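PDB 6JU8: tyrosinase from Aspergillus oryzae, which probably uses a dinuclear copper centre and molecular oxygen to oxidise L-tyrosine and L-dopa to L-dopaquinone, a step of melanin biosynthesis. Local coordinates for residues D28-L31 and E32-A36; L45-E48 and A49-I53; Q61-Y64 and F65-A68; Y114-V117 and I118-M122; F152-F155 and A156-G159. The protein carries 1 engineered substitution. One frame throughout, in Å; residues are numbered along the deposited sequence.

Interaction 1: D28-L31 and E32-A36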
loop_
_atom_site.group_PDB
_atom_site.type_symbol
_atom_site.label_atom_id
_atom_site.label_comp_id
_atom_site.label_asym_id
_atom_site.label_seq_id
_atom_site.Cartn_x
_atom_site.Cartn_y
_atom_site.Cartn_z
ATOM N N ASP A 28 15.721 -15.334 4.810
ATOM C CA ASP A 28 17.131 -15.642 5.021
ATOM C C ASP A 28 17.938 -15.229 3.797
ATOM O O ASP A 28 19.022 -14.641 3.891
ATOM C CB ASP A 28 17.372 -17.132 5.288
ATOM C CG ASP A 28 16.815 -17.648 6.595
ATOM O OD1 ASP A 28 16.424 -16.827 7.453
ATOM O OD2 ASP A 28 16.746 -18.899 6.738
ATOM N N TRP A 29 17.420 -15.589 2.632
ATOM C CA TRP A 29 18.121 -15.311 1.378
ATOM C C TRP A 29 18.264 -13.820 1.146
ATOM O O TRP A 29 19.349 -13.357 0.774
ATOM C CB TRP A 29 17.336 -15.963 0.246
ATOM C CG TRP A 29 17.841 -15.733 -1.128
ATOM C CD1 TRP A 29 18.862 -16.344 -1.792
ATOM C CD2 TRP A 29 17.274 -14.793 -2.063
ATOM N NE1 TRP A 29 18.982 -15.837 -3.064
ATOM C CE2 TRP A 29 18.023 -14.876 -3.262
ATOM C CE3 TRP A 29 16.223 -13.887 -1.972
ATOM C CZ2 TRP A 29 17.727 -14.077 -4.362
ATOM C CZ3 TRP A 29 15.918 -13.089 -3.054
ATOM C CH2 TRP A 29 16.680 -13.202 -4.238
ATOM N N TYR A 30 17.206 -13.048 1.385
ATOM C CA TYR A 30 17.286 -11.605 1.192
ATOM C C TYR A 30 18.338 -11.025 2.129
ATOM O O TYR A 30 19.142 -10.183 1.711
ATOM C CB TYR A 30 15.904 -10.940 1.404
ATOM C CG TYR A 30 16.033 -9.433 1.180
ATOM C CD1 TYR A 30 16.205 -8.947 -0.110
ATOM C CD2 TYR A 30 16.044 -8.533 2.231
ATOM C CE1 TYR A 30 16.336 -7.596 -0.379
ATOM C CE2 TYR A 30 16.192 -7.176 1.973
ATOM C CZ TYR A 30 16.336 -6.719 0.684
ATOM O OH TYR A 30 16.509 -5.380 0.407
ATOM N N LEU A 31 18.371 -11.481 3.383
ATOM C CA LEU A 31 19.376 -10.920 4.303
ATOM C C LEU A 31 20.766 -11.381 3.910
ATOM O O LEU A 31 21.712 -10.595 4.020
ATOM C CB LEU A 31 19.042 -11.328 5.750
ATOM C CG LEU A 31 17.685 -10.794 6.243
ATOM C CD1 LEU A 31 17.334 -11.339 7.612
ATOM C CD2 LEU A 31 17.641 -9.271 6.251
ATOM N N GLU A 32 20.941 -12.608 3.437
ATOM C CA GLU A 32 22.263 -13.054 2.979
ATOM C C GLU A 32 22.719 -12.161 1.818
ATOM O O GLU A 32 23.883 -11.778 1.699
ATOM C CB GLU A 32 22.226 -14.499 2.491
ATOM C CG GLU A 32 21.935 -15.648 3.409
ATOM C CD GLU A 32 21.678 -16.973 2.709
ATOM O OE1 GLU A 32 21.933 -17.161 1.495
ATOM O OE2 GLU A 32 21.187 -17.900 3.395
ATOM N N GLN A 33 21.781 -11.853 0.915
ATOM C CA GLN A 33 22.108 -11.057 -0.263
ATOM C C GLN A 33 22.497 -9.631 0.125
ATOM O O GLN A 33 23.312 -9.047 -0.588
ATOM C CB GLN A 33 20.930 -11.029 -1.243
ATOM C CG GLN A 33 20.641 -12.399 -1.875
ATOM C CD GLN A 33 21.692 -12.739 -2.921
ATOM O OE1 GLN A 33 21.831 -11.988 -3.883
ATOM N NE2 GLN A 33 22.446 -13.808 -2.682
ATOM N N THR A 34 21.911 -9.065 1.172
ATOM C CA THR A 34 21.995 -7.636 1.423
ATOM C C THR A 34 22.640 -7.258 2.748
ATOM O O THR A 34 22.944 -6.075 2.919
ATOM C CB THR A 34 20.592 -6.964 1.422
ATOM O OG1 THR A 34 19.769 -7.538 2.447
ATOM C CG2 THR A 34 19.909 -7.176 0.089
ATOM N N SER A 35 22.722 -8.164 3.716
ATOM C CA SER A 35 22.987 -7.721 5.090
ATOM C C SER A 35 24.485 -7.558 5.280
ATOM O O SER A 35 24.988 -6.548 5.775
ATOM C CB SER A 35 22.441 -8.733 6.100
ATOM O OG SER A 35 21.092 -8.468 6.419
ATOM N N ALA A 36 25.165 -8.621 4.854
ATOM C CA ALA A 36 26.583 -8.772 5.177
ATOM C C ALA A 36 27.460 -8.382 3.993
ATOM O O ALA A 36 28.342 -9.159 3.617
ATOM C CB ALA A 36 26.880 -10.199 5.612
#
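Along helix 26-34 the W29 and Y30 rings each take a side chain from one turn further on, Q33 and T34, in i to i+4 pairs. Over one face of the W29 indole lies Q33, whose CG stands 4.0 Å from the centroid of the five-membered ring and 15° off its normal, a CH-pi contact. The Q33 chain bends at chi2, which turns its amide to within 13° of the indole plane; Q33 OE1 accepts from the backbone N of L43, and at the edge of the indole W29 NE1 bonds to Q42, so both flat groups are tied to the start of helix 41-55. Y30 offers one face to T34: CG2 sits 3.9 Å from the ring centroid, displaced toward the rim, while the ring's hydroxyl bonds to D249 of the second subunit. The W29 and Y30 rings can receive these partners because both CG atoms lie anti to the backbone N. Regular helical bonds run from E32 N to D28 O and from Q33 N to W29 O, the latter at 2.9 Å. At T34 the ladder changes: its backbone N makes a weak bond to Y30 O, and the hydroxyl adds another. T34 OG1 donates to Y30 O over 2.8 Å, approaching from above the carbonyl plane, 38° out of it.

Interaction 2: L45-E48 and A49-I53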
loop_
_atom_site.group_PDB
_atom_site.type_symbol
_atom_site.label_atom_id
_atom_site.label_comp_id
_atom_site.label_asym_id
_atom_site.label_seq_id
_atom_site.Cartn_x
_atom_site.Cartn_y
_atom_site.Cartn_z
ATOM N N LEU A 45 19.894 -11.163 -10.359
ATOM C CA LEU A 45 19.443 -12.114 -11.374
ATOM C C LEU A 45 17.940 -12.349 -11.277
ATOM O O LEU A 45 17.208 -12.406 -12.268
ATOM C CB LEU A 45 20.205 -13.429 -11.177
ATOM C CG LEU A 45 21.659 -13.461 -11.661
ATOM C CD1 LEU A 45 22.304 -14.788 -11.259
ATOM C CD2 LEU A 45 21.738 -13.178 -13.163
ATOM N N PHE A 46 17.449 -12.522 -10.033
ATOM C CA PHE A 46 16.042 -12.860 -9.854
ATOM C C PHE A 46 15.189 -11.657 -10.249
ATOM O O PHE A 46 14.223 -11.777 -11.008
ATOM C CB PHE A 46 15.787 -13.323 -8.426
ATOM C CG PHE A 46 14.443 -13.899 -8.075
ATOM C CD1 PHE A 46 13.459 -14.181 -9.006
ATOM C CD2 PHE A 46 14.148 -14.150 -6.720
ATOM C CE1 PHE A 46 12.214 -14.712 -8.648
ATOM C CE2 PHE A 46 12.929 -14.704 -6.365
ATOM C CZ PHE A 46 11.963 -14.997 -7.314
ATOM N N VAL A 47 15.562 -10.468 -9.773
ATOM C CA VAL A 47 14.801 -9.260 -10.131
ATOM C C VAL A 47 14.815 -9.003 -11.631
ATOM O O VAL A 47 13.780 -8.725 -12.251
ATOM C CB VAL A 47 15.380 -8.034 -9.379
ATOM C CG1 VAL A 47 14.805 -6.744 -9.919
ATOM C CG2 VAL A 47 15.121 -8.172 -7.886
ATOM N N GLU A 48 15.994 -9.097 -12.254
ATOM C CA GLU A 48 16.095 -8.753 -13.667
ATOM C C GLU A 48 15.404 -9.811 -14.520
ATOM O O GLU A 48 14.715 -9.453 -15.478
ATOM C CB GLU A 48 17.554 -8.582 -14.097
ATOM C CG GLU A 48 18.265 -7.418 -13.415
ATOM C CD GLU A 48 17.948 -6.041 -13.944
ATOM O OE1 GLU A 48 17.156 -5.890 -14.887
ATOM O OE2 GLU A 48 18.502 -5.056 -13.415
ATOM N N ALA A 49 15.569 -11.077 -14.156
ATOM C CA ALA A 49 14.897 -12.135 -14.928
ATOM C C ALA A 49 13.381 -12.040 -14.812
ATOM O O ALA A 49 12.643 -12.179 -15.799
ATOM C CB ALA A 49 15.352 -13.510 -14.481
ATOM N N LEU A 50 12.901 -11.852 -13.575
ATOM C CA LEU A 50 11.445 -11.833 -13.420
ATOM C C LEU A 50 10.846 -10.612 -14.100
ATOM O O LEU A 50 9.750 -10.657 -14.655
ATOM C CB LEU A 50 11.041 -11.898 -11.951
ATOM C CG LEU A 50 9.550 -12.036 -11.681
ATOM C CD1 LEU A 50 8.936 -13.250 -12.368
ATOM C CD2 LEU A 50 9.304 -12.147 -10.172
ATOM N N THR A 51 11.588 -9.512 -14.080
ATOM C CA THR A 51 11.134 -8.325 -14.798
ATOM C C THR A 51 10.972 -8.600 -16.291
ATOM O O THR A 51 9.933 -8.271 -16.882
ATOM C CB THR A 51 12.097 -7.136 -14.578
ATOM O OG1 THR A 51 12.059 -6.826 -13.179
ATOM C CG2 THR A 51 11.664 -5.929 -15.368
ATOM N N VAL A 52 11.973 -9.193 -16.934
ATOM C CA VAL A 52 11.875 -9.581 -18.330
ATOM C C VAL A 52 10.681 -10.489 -18.565
ATOM O O VAL A 52 9.892 -10.260 -19.485
ATOM C CB VAL A 52 13.169 -10.282 -18.788
ATOM C CG1 VAL A 52 12.981 -10.995 -20.117
ATOM C CG2 VAL A 52 14.310 -9.281 -18.887
ATOM N N ILE A 53 10.490 -11.501 -17.732
ATOM C CA ILE A 53 9.400 -12.457 -17.901
ATOM C C ILE A 53 8.048 -11.751 -17.804
ATOM O O ILE A 53 7.121 -12.015 -18.586
ATOM C CB ILE A 53 9.526 -13.610 -16.890
ATOM C CG1 ILE A 53 10.748 -14.494 -17.218
ATOM C CG2 ILE A 53 8.283 -14.471 -16.869
ATOM C CD1 ILE A 53 11.270 -15.303 -16.043
#
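F46 and L50 supply the apolar side-chain contact along this part of helix 41-55, one turn apart. Their side chains run side by side and point the same way, F46 CE1 meeting L50 CD2 at 4.2 Å, an ordinary van der Waals distance. Both have CG anti to the backbone N (chi1 -172° and -174°), and this shared torsion is what sends ring and isobutyl group off the helix together.

The hydrogen bonds are those of a regular alpha-helix, i to i+4: A49 N to L45 O at 2.8 Å, L50 N to F46 O at 2.9 Å, and V52 N to E48 O at 3.1 Å. V47 O is held twice. T51 N reaches it over 3.0 Å and the T51 hydroxyl, OG1, over 2.7 Å, the two donors coming from opposite faces of the carbonyl plane. Because OG1 lies beside its own backbone N (chi1 -63°), it folds back on the preceding turn and its proton is spent within the helix.

The charged end of E48 is engaged elsewhere, in a salt bridge from OE2 to K193. Around the helix, L45 packs on helices 103-129 and 135-144, the F46 ring meets that of W145, L50 touches Y114 of helix 103-129, and V47 lies against V179 and V181 of strand 178-182.

Interaction 3: Q61-Y64 and F65-A68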
loop_
_atom_site.group_PDB
_atom_site.type_symbol
_atom_site.label_atom_id
_atom_site.label_comp_id
_atom_site.label_asym_id
_atom_site.label_seq_id
_atom_site.Cartn_x
_atom_site.Cartn_y
_atom_site.Cartn_z
ATOM N N GLN A 61 4.023 -17.776 -24.488
ATOM C CA GLN A 61 3.453 -18.594 -23.429
ATOM C C GLN A 61 4.393 -18.669 -22.227
ATOM O O GLN A 61 3.966 -19.172 -21.181
ATOM C CB GLN A 61 3.100 -19.987 -23.959
ATOM C CG GLN A 61 4.331 -20.821 -24.279
ATOM C CD GLN A 61 3.931 -22.269 -24.529
ATOM O OE1 GLN A 61 2.740 -22.517 -24.719
ATOM N NE2 GLN A 61 4.920 -23.145 -24.532
ATOM N N LEU A 62 5.615 -18.159 -22.329
ATOM C CA LEU A 62 6.507 -18.043 -21.161
ATOM C C LEU A 62 6.516 -16.635 -20.570
ATOM O O LEU A 62 7.417 -16.310 -19.786
ATOM C CB LEU A 62 7.927 -18.498 -21.544
ATOM C CG LEU A 62 8.040 -19.902 -22.143
ATOM C CD1 LEU A 62 9.503 -20.257 -22.378
ATOM C CD2 LEU A 62 7.402 -20.955 -21.228
ATOM N N SER A 63 5.532 -15.811 -20.944
ATOM C CA SER A 63 5.345 -14.545 -20.231
ATOM C C SER A 63 4.779 -14.815 -18.843
ATOM O O SER A 63 4.118 -15.844 -18.608
ATOM C CB SER A 63 4.397 -13.615 -20.982
ATOM O OG SER A 63 3.099 -14.200 -21.114
ATOM N N TYR A 64 4.976 -13.871 -17.917
ATOM C CA TYR A 64 4.386 -14.060 -16.592
ATOM C C TYR A 64 2.881 -14.244 -16.647
ATOM O O TYR A 64 2.306 -15.136 -16.002
ATOM C CB TYR A 64 4.747 -12.853 -15.714
ATOM C CG TYR A 64 4.309 -13.044 -14.266
ATOM C CD1 TYR A 64 5.156 -13.636 -13.329
ATOM C CD2 TYR A 64 3.051 -12.616 -13.859
ATOM C CE1 TYR A 64 4.755 -13.797 -12.013
ATOM C CE2 TYR A 64 2.628 -12.778 -12.542
ATOM C CZ TYR A 64 3.486 -13.378 -11.641
ATOM O OH TYR A 64 3.071 -13.535 -10.332
ATOM N N PHE A 65 2.211 -13.398 -17.438
ATOM C CA PHE A 65 0.765 -13.482 -17.524
ATOM C C PHE A 65 0.345 -14.894 -17.952
ATOM O O PHE A 65 -0.550 -15.508 -17.393
ATOM C CB PHE A 65 0.189 -12.454 -18.517
ATOM C CG PHE A 65 -1.318 -12.505 -18.573
ATOM C CD1 PHE A 65 -1.977 -13.474 -19.325
ATOM C CD2 PHE A 65 -2.080 -11.576 -17.857
ATOM C CE1 PHE A 65 -3.366 -13.545 -19.362
ATOM C CE2 PHE A 65 -3.456 -11.648 -17.882
ATOM C CZ PHE A 65 -4.096 -12.604 -18.642
ATOM N N ARG A 66 0.989 -15.431 -18.998
ATOM C CA ARG A 66 0.566 -16.739 -19.491
ATOM C C ARG A 66 0.935 -17.857 -18.533
ATOM O O ARG A 66 0.197 -18.850 -18.434
ATOM C CB ARG A 66 1.150 -16.981 -20.881
ATOM C CG ARG A 66 0.622 -16.060 -21.967
ATOM C CD ARG A 66 -0.826 -16.337 -22.353
ATOM N NE ARG A 66 -1.078 -17.734 -22.713
ATOM C CZ ARG A 66 -0.735 -18.287 -23.861
ATOM N NH1 ARG A 66 -0.081 -17.591 -24.791
ATOM N NH2 ARG A 66 -1.000 -19.576 -24.099
ATOM N N LEU A 67 2.061 -17.768 -17.836
ATOM C CA LEU A 67 2.393 -18.774 -16.824
ATOM C C LEU A 67 1.418 -18.756 -15.658
ATOM O O LEU A 67 0.922 -19.816 -15.247
ATOM C CB LEU A 67 3.823 -18.536 -16.312
ATOM C CG LEU A 67 4.901 -18.793 -17.365
ATOM C CD1 LEU A 67 6.235 -18.279 -16.863
ATOM C CD2 LEU A 67 4.972 -20.291 -17.674
ATOM N N ALA A 68 1.086 -17.565 -15.154
ATOM C CA ALA A 68 0.037 -17.435 -14.148
ATOM C C ALA A 68 -1.310 -17.911 -14.682
ATOM O O ALA A 68 -2.130 -18.471 -13.948
ATOM C CB ALA A 68 -0.064 -15.993 -13.696
HETATM O O HOH W 1 0.667 -21.368 -26.161
#
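R66 turns back over Q61, and S63 reaches forward to R66, so the entry into helix 64-69 is closed on itself. The R66 chain bends at chi2 and chi3 (-71° and -53°), which turns one face of its guanidinium to Q61 CA, 3.9 Å above the plane and toward the rim. Further out a water links the two side chains, donating to Q61 OE1 at 2.8 Å and accepting from R66 NH2 at 3.2 Å; Q61 OE1 also accepts from the backbone N of D79. Beyond the segments R66 NH2 forms a salt bridge with E77 and R66 NH1 bonds to L58 O; partners on both nitrogens would limit rotation of the group.

S63 is the N-cap. With OG held between its backbone N and carbonyl carbon (chi1 61°), the hydroxyl faces the first turn and accepts from R66 N at 3.2 Å; it also bonds to D60 O. The carbonyls of S63 itself and of Y64 open the helical ladder, S63 O receiving L67 N and Y64 O receiving A68 N over 2.8 Å, each donor nearly on the extension of the C=O bond.

Apolar groups flank this frame. L62 CD2 meets L67 CD2 at 4.4 Å, and the Y64 ring approaches A68 CB obliquely, CE2 to CB 4.3 Å. The Y64 hydroxyl bonds to Y368 and W373, A68 stands about 6 Å from copper ligand H71 between side chains, L62 and L67 pack on V117 of helix 103-129, and Y64 rests on L50 and I53 of helix 41-55.

Interaction 4: Y114-V117 and I118-M122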
loop_
_atom_site.group_PDB
_atom_site.type_symbol
_atom_site.label_atom_id
_atom_site.label_comp_id
_atom_site.label_asym_id
_atom_site.label_seq_id
_atom_site.Cartn_x
_atom_site.Cartn_y
_atom_site.Cartn_z
ATOM N N TYR A 114 8.006 -22.586 -13.191
ATOM C CA TYR A 114 8.304 -21.168 -12.946
ATOM C C TYR A 114 9.796 -20.986 -12.676
ATOM O O TYR A 114 10.430 -20.101 -13.244
ATOM C CB TYR A 114 7.512 -20.710 -11.749
ATOM C CG TYR A 114 7.485 -19.258 -11.362
ATOM C CD1 TYR A 114 6.939 -18.281 -12.175
ATOM C CD2 TYR A 114 7.974 -18.871 -10.112
ATOM C CE1 TYR A 114 6.895 -16.945 -11.803
ATOM C CE2 TYR A 114 7.913 -17.549 -9.720
ATOM C CZ TYR A 114 7.384 -16.594 -10.561
ATOM O OH TYR A 114 7.319 -15.291 -10.141
ATOM N N GLU A 115 10.315 -21.835 -11.793
ATOM C CA GLU A 115 11.745 -21.784 -11.470
ATOM C C GLU A 115 12.619 -21.968 -12.705
ATOM O O GLU A 115 13.635 -21.269 -12.870
ATOM C CB GLU A 115 12.052 -22.869 -10.438
ATOM C CG GLU A 115 13.499 -22.996 -10.004
ATOM C CD GLU A 115 13.635 -24.091 -8.959
ATOM O OE1 GLU A 115 13.876 -23.772 -7.788
ATOM O OE2 GLU A 115 13.451 -25.278 -9.322
ATOM N N GLN A 116 12.221 -22.913 -13.573
ATOM C CA GLN A 116 13.039 -23.196 -14.747
ATOM C C GLN A 116 13.011 -22.016 -15.708
ATOM O O GLN A 116 14.030 -21.652 -16.288
ATOM C CB GLN A 116 12.513 -24.460 -15.440
ATOM C CG GLN A 116 13.349 -24.870 -16.661
ATOM C CD GLN A 116 12.806 -26.123 -17.319
ATOM O OE1 GLN A 116 12.320 -27.027 -16.647
ATOM N NE2 GLN A 116 12.855 -26.189 -18.641
ATOM N N VAL A 117 11.828 -21.452 -15.938
ATOM C CA VAL A 117 11.701 -20.298 -16.836
ATOM C C VAL A 117 12.534 -19.134 -16.333
ATOM O O VAL A 117 13.210 -18.435 -17.102
ATOM C CB VAL A 117 10.222 -19.898 -16.998
ATOM C CG1 VAL A 117 10.087 -18.560 -17.707
ATOM C CG2 VAL A 117 9.493 -21.015 -17.757
ATOM N N ILE A 118 12.476 -18.889 -15.017
ATOM C CA ILE A 118 13.316 -17.845 -14.434
ATOM C C ILE A 118 14.802 -18.083 -14.639
ATOM O O ILE A 118 15.521 -17.168 -15.090
ATOM C CB ILE A 118 12.983 -17.674 -12.933
ATOM C CG1 ILE A 118 11.567 -17.120 -12.741
ATOM C CG2 ILE A 118 14.036 -16.771 -12.279
ATOM C CD1 ILE A 118 11.066 -17.275 -11.315
ATOM N N TYR A 119 15.280 -19.288 -14.366
ATOM C CA TYR A 119 16.674 -19.643 -14.583
ATOM C C TYR A 119 17.072 -19.405 -16.031
ATOM O O TYR A 119 18.121 -18.841 -16.309
ATOM C CB TYR A 119 16.878 -21.116 -14.219
ATOM C CG TYR A 119 18.214 -21.699 -14.631
ATOM C CD1 TYR A 119 19.359 -21.489 -13.865
ATOM C CD2 TYR A 119 18.323 -22.494 -15.783
ATOM C CE1 TYR A 119 20.594 -22.045 -14.241
ATOM C CE2 TYR A 119 19.537 -23.038 -16.145
ATOM C CZ TYR A 119 20.662 -22.809 -15.385
ATOM O OH TYR A 119 21.857 -23.374 -15.773
ATOM N N GLU A 120 16.247 -19.855 -16.979
ATOM C CA GLU A 120 16.576 -19.614 -18.395
ATOM C C GLU A 120 16.675 -18.134 -18.728
ATOM O O GLU A 120 17.583 -17.736 -19.483
ATOM C CB GLU A 120 15.531 -20.337 -19.271
ATOM C CG GLU A 120 15.721 -21.841 -19.186
ATOM C CD GLU A 120 14.609 -22.649 -19.834
ATOM O OE1 GLU A 120 13.646 -22.059 -20.355
ATOM O OE2 GLU A 120 14.711 -23.891 -19.794
ATOM N N ALA A 121 15.800 -17.311 -18.139
ATOM C CA ALA A 121 15.896 -15.870 -18.346
ATOM C C ALA A 121 17.145 -15.321 -17.670
ATOM O O ALA A 121 17.773 -14.362 -18.143
ATOM C CB ALA A 121 14.638 -15.168 -17.839
ATOM N N MET A 122 17.572 -15.907 -16.555
ATOM C CA MET A 122 18.814 -15.449 -15.912
ATOM C C MET A 122 20.014 -15.673 -16.813
ATOM O O MET A 122 20.888 -14.827 -16.960
ATOM C CB MET A 122 19.075 -16.223 -14.614
ATOM C CG MET A 122 18.128 -15.873 -13.469
ATOM S SD MET A 122 18.562 -16.856 -12.018
ATOM C CE MET A 122 17.525 -16.046 -10.792
#
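I118 keeps CG1 beside its backbone N (chi1 -67°) and then extends, while Y114 has CG anti to its own N (chi1 -172°); together these torsions swing the I118 CD1 methyl back over the tyrosine ring. I118 CD1 lies over the face, 3.7 Å from the Y114 ring centroid, a CH-pi contact displaced toward CE2, which it meets at 3.5 Å.

A second i to i+4 pair is polar. The extended Q116 chain and the E120 chain cross so that Q116 NE2 donates to E120 OE2 over 3.2 Å. The acceptor lies close to the amide plane of Q116, but the donor comes from above the carboxylate, whose plane is turned 68° from the amide. Other partners hold both ends: Q116 OE1 accepts from the backbone N atoms of T10 and G11, and E120 OE1 bonds to the hydroxyl of Y7.

Beneath the side chains, I118 N to Y114 O at 3.0 Å and E120 N to Q116 O at 2.9 Å continue the alpha-helical ladder. Helix 103-129 belongs to the tyrosinase central domain, a di-copper fold whose metal-binding site lies nearby: Y114 stacks on W373 and its side chain is about 8 Å from that of copper ligand H376.

Interaction 5: F152-F155 and A156-G159; sequences FARF and ARHG
R154 and R157 lay their guanidinium groups flat on one another, and this stack is the tight part of the contact. Their centres are 3.5 Å apart and the planes differ by 11°, with R154 NH1 only 3.3 Å from R157 NH2. The side chains arrive at about a right angle: R154 is extended from CG to NE, whereas R157 bends at chi2 and chi3 to fold back over it. The two cations gather round the carboxylates of D25, just before helix 26-34, and D28, within it, which probably offset their charge. R154 NH1 makes salt bridges to D25 and D28, and R157 NH2 one to D28.

The edge of the R157 group is gripped as well. R157 NH1 donates to F155 O at 2.9 Å, a bond that lies in the guanidinium plane yet meets the carbonyl from above its own plane, 40° out of it. Such a link from a side chain to a carbonyl two residues earlier ties R157 to the extended backbone.

The looser, more solvent-facing side is that of F155 and H158, both partly exposed. The F155 side chain leads away from the stack and touches Q284 of helix 283-292; H158 makes no contact across the two segments and packs instead on N245 of the second subunit.

Several neighbours place the loop in the fold: A156 pairs its backbone with E167, R154 rests on L455 of helix 448-456, and the buried F152 lies against helices 283-292 and 371-389.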
loop_
_atom_site.group_PDB
_atom_site.type_symbol
_atom_site.label_atom_id
_atom_site.label_comp_id
_atom_site.label_asym_id
_atom_site.label_seq_id
_atom_site.Cartn_x
_atom_site.Cartn_y
_atom_site.Cartn_z
ATOM N N PHE A 152 5.663 -19.270 5.816
ATOM C CA PHE A 152 4.517 -18.590 6.429
ATOM C C PHE A 152 4.313 -19.010 7.885
ATOM O O PHE A 152 3.534 -18.361 8.603
ATOM C CB PHE A 152 3.236 -18.759 5.600
ATOM C CG PHE A 152 2.842 -20.188 5.307
ATOM C CD1 PHE A 152 2.432 -21.039 6.328
ATOM C CD2 PHE A 152 2.899 -20.697 4.011
ATOM C CE1 PHE A 152 2.075 -22.362 6.039
ATOM C CE2 PHE A 152 2.518 -21.995 3.695
ATOM C CZ PHE A 152 2.108 -22.829 4.735
ATOM N N ALA A 153 4.960 -20.084 8.340
ATOM C CA ALA A 153 4.775 -20.613 9.683
ATOM C C ALA A 153 5.946 -20.310 10.607
ATOM O O ALA A 153 5.895 -20.698 11.778
ATOM C CB ALA A 153 4.520 -22.105 9.601
ATOM N N ARG A 154 6.977 -19.625 10.137
ATOM C CA ARG A 154 8.158 -19.309 10.926
ATOM C C ARG A 154 8.089 -17.855 11.383
ATOM O O ARG A 154 7.818 -16.967 10.573
ATOM C CB ARG A 154 9.419 -19.508 10.074
ATOM C CG ARG A 154 10.723 -19.300 10.853
ATOM C CD ARG A 154 11.897 -19.574 9.914
ATOM N NE ARG A 154 13.155 -19.432 10.634
ATOM C CZ ARG A 154 14.331 -19.242 10.043
ATOM N NH1 ARG A 154 14.430 -19.141 8.734
ATOM N NH2 ARG A 154 15.419 -19.131 10.785
ATOM N N PHE A 155 8.348 -17.570 12.653
ATOM C CA PHE A 155 8.352 -16.182 13.104
ATOM C C PHE A 155 9.457 -15.422 12.389
ATOM O O PHE A 155 10.595 -15.910 12.306
ATOM C CB PHE A 155 8.599 -16.157 14.619
ATOM C CG PHE A 155 7.474 -16.779 15.412
ATOM C CD1 PHE A 155 6.141 -16.522 15.110
ATOM C CD2 PHE A 155 7.756 -17.628 16.474
ATOM C CE1 PHE A 155 5.147 -17.070 15.899
ATOM C CE2 PHE A 155 6.760 -18.168 17.278
ATOM C CZ PHE A 155 5.439 -17.887 16.986
ATOM N N ALA A 156 9.151 -14.235 11.861
ATOM C CA ALA A 156 10.138 -13.404 11.191
ATOM C C ALA A 156 11.236 -12.971 12.157
ATOM O O ALA A 156 10.972 -12.699 13.327
ATOM C CB ALA A 156 9.482 -12.132 10.654
ATOM N N ARG A 157 12.478 -12.902 11.690
ATOM C CA ARG A 157 13.558 -12.563 12.616
ATOM C C ARG A 157 13.607 -11.047 12.772
ATOM O O ARG A 157 13.148 -10.303 11.898
ATOM C CB ARG A 157 14.862 -13.140 12.085
ATOM C CG ARG A 157 15.086 -14.613 12.386
ATOM C CD ARG A 157 14.040 -15.507 11.740
ATOM N NE ARG A 157 14.248 -15.650 10.301
ATOM C CZ ARG A 157 13.296 -15.956 9.418
ATOM N NH1 ARG A 157 12.047 -16.144 9.844
ATOM N NH2 ARG A 157 13.552 -16.072 8.119
ATOM N N HIS A 158 14.147 -10.605 13.891
ATOM C CA HIS A 158 14.349 -9.189 14.191
ATOM C C HIS A 158 15.811 -8.822 13.969
ATOM O O HIS A 158 16.675 -9.098 14.809
ATOM C CB HIS A 158 13.919 -8.884 15.630
ATOM C CG HIS A 158 12.455 -9.095 15.874
ATOM N ND1 HIS A 158 11.861 -8.942 17.099
ATOM C CD2 HIS A 158 11.463 -9.475 15.034
ATOM C CE1 HIS A 158 10.563 -9.199 17.010
ATOM N NE2 HIS A 158 10.296 -9.533 15.757
ATOM N N GLY A 159 16.106 -8.201 12.834
ATOM C CA GLY A 159 17.476 -7.870 12.488
ATOM C C GLY A 159 18.303 -9.116 12.232
ATOM O O GLY A 159 19.340 -9.043 11.578
#

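How the interactions relate
Interactions 2, 3 and 4 form a buried cluster, their centres 9 to 13 Å apart: L50 CD1 lies 3.4 Å from the hydroxyl oxygen OH of Y114, and Y64 CE1 is 3.5 Å from that same oxygen, so helices 41-55, 64-69 and 103-129 meet there. Interactions 1 and 5 are only partly buried and reach the second subunit. They are joined by charge, through the D28 carboxylate, whose OD1 is 3.0 Å from R157 NH2. W29 CH2 packs on F46 CD2 at 3.7 Å, connecting interaction 1 to interaction 2. Ring faces serve interactions 1 and 4, a helix cap serves interaction 3, and stacked arginines in a loop distinguish interaction 5.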